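Local coordinates for petrobactin-binding protein YclQ (Bacillus subtilis subsp. subtilis str. 168, PDB 3GFV), which binds iron-free and ferric petrobactin as the solute-binding component of the YclNOPQ ABC transporter for ferric-petrobactin uptake, at residues G194-H197 / G201-P204. Residues are numbered along the deposited sequence; the frame is centred on the assembly and turned at random.
Sequences GLIH and GVAP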
loop_
_atom_site.group_PDB
_atom_site.type_symbol
_atom_site.label_atom_id
_atom_site.label_comp_id
_atom_site.label_asym_id
_atom_site.label_seq_id
_atom_site.Cartn_x
_atom_site.Cartn_y
_atom_site.Cartn_z
ATOM N N GLY A 194 4.898 -3.550 7.968
ATOM C CA GLY A 194 5.482 -2.997 9.170
ATOM C C GLY A 194 4.879 -1.687 9.652
ATOM O O GLY A 194 5.012 -1.357 10.827
ATOM N N LEU A 195 4.237 -0.922 8.771
ATOM C CA LEU A 195 3.717 0.384 9.200
ATOM C C LEU A 195 2.737 0.296 10.370
ATOM O O LEU A 195 2.594 1.258 11.127
ATOM C CB LEU A 195 3.118 1.181 8.028
ATOM C CG LEU A 195 1.684 0.864 7.590
ATOM C CD1 LEU A 195 1.217 1.973 6.643
ATOM C CD2 LEU A 195 1.638 -0.487 6.904
ATOM N N ILE A 196 2.081 -0.854 10.537
ATOM C CA ILE A 196 1.147 -1.022 11.646
ATOM C C ILE A 196 1.905 -0.829 12.967
ATOM O O ILE A 196 1.379 -0.245 13.921
ATOM C CB ILE A 196 0.458 -2.397 11.565
ATOM C CG1 ILE A 196 -0.595 -2.365 10.445
ATOM C CG2 ILE A 196 -0.182 -2.746 12.900
ATOM C CD1 ILE A 196 -1.132 -3.755 10.009
ATOM N N HIS A 197 3.158 -1.262 12.983
ATOM C CA HIS A 197 4.047 -1.012 14.126
ATOM C C HIS A 197 4.872 0.264 14.004
ATOM O O HIS A 197 4.973 1.043 14.976
ATOM C CB HIS A 197 4.998 -2.197 14.309
ATOM C CG HIS A 197 4.301 -3.511 14.339
ATOM N ND1 HIS A 197 3.427 -3.864 15.353
ATOM C CD2 HIS A 197 4.349 -4.573 13.500
ATOM C CE1 HIS A 197 2.965 -5.076 15.124
ATOM N NE2 HIS A 197 3.512 -5.533 14.004
ATOM N N GLY A 201 2.079 2.672 15.560
ATOM C CA GLY A 201 2.436 2.558 16.970
ATOM C C GLY A 201 2.002 1.299 17.716
ATOM O O GLY A 201 2.132 1.227 18.945
ATOM N N VAL A 202 1.484 0.303 17.000
ATOM C CA VAL A 202 1.070 -0.949 17.652
ATOM C C VAL A 202 2.308 -1.697 18.134
ATOM O O VAL A 202 3.244 -1.932 17.374
ATOM C CB VAL A 202 0.204 -1.862 16.713
ATOM C CG1 VAL A 202 -0.111 -3.215 17.391
ATOM C CG2 VAL A 202 -1.109 -1.125 16.291
ATOM N N ALA A 203 2.354 -2.047 19.419
ATOM C CA ALA A 203 3.506 -2.806 19.903
ATOM C C ALA A 203 3.566 -4.188 19.219
ATOM O O ALA A 203 2.566 -4.897 19.179
ATOM C CB ALA A 203 3.411 -2.989 21.420
ATOM N N PRO A 204 4.736 -4.565 18.683
ATOM C CA PRO A 204 4.824 -5.876 18.033
ATOM C C PRO A 204 4.750 -6.980 19.071
ATOM O O PRO A 204 5.420 -6.896 20.108
ATOM C CB PRO A 204 6.217 -5.870 17.391
ATOM C CG PRO A 204 6.691 -4.454 17.439
ATOM C CD PRO A 204 5.997 -3.809 18.591
HETATM O O HOH W 1 5.730 -0.053 17.535
#
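Val202 O is gripped twice, by His197 ND1 at 2.8 Å and by a water that donates to it at 3.1 Å. The same water donates to His197 O, tying a single helical turn to the chain that leaves it. Here, in the C-terminal lobe of the periplasmic binding protein fold, a glycine-terminated helix runs into short strand 203-204, which joins strand 173-180 in parallel through a backbone bond between Ala203 and Gly174. Gly201 ends the helical path with a positive phi of 85°, turning the chain so that Val202 N donates to Ile196 O at 3.1 Å; Gly201 N reaches His197 O only weakly. His197 has CG beside its backbone N and anti to its carbonyl carbon (chi1 -50°), which swings the ring over to the outgoing chain. The ND1 bond is nearly straight (160°) and meets Val202 O almost in the ring plane, yet from above the carbonyl plane, fixing the ring's rotation. Ile196 and Val202 lie side by side; CG2 of Ile196 is 3.9 Å from CG2 of Val202, and Val202 also touches Leu295 of helix 281-296. Pro204 closes over one ring face in a CH-pi contact, its CB 4.1 Å from the His197 ring centroid.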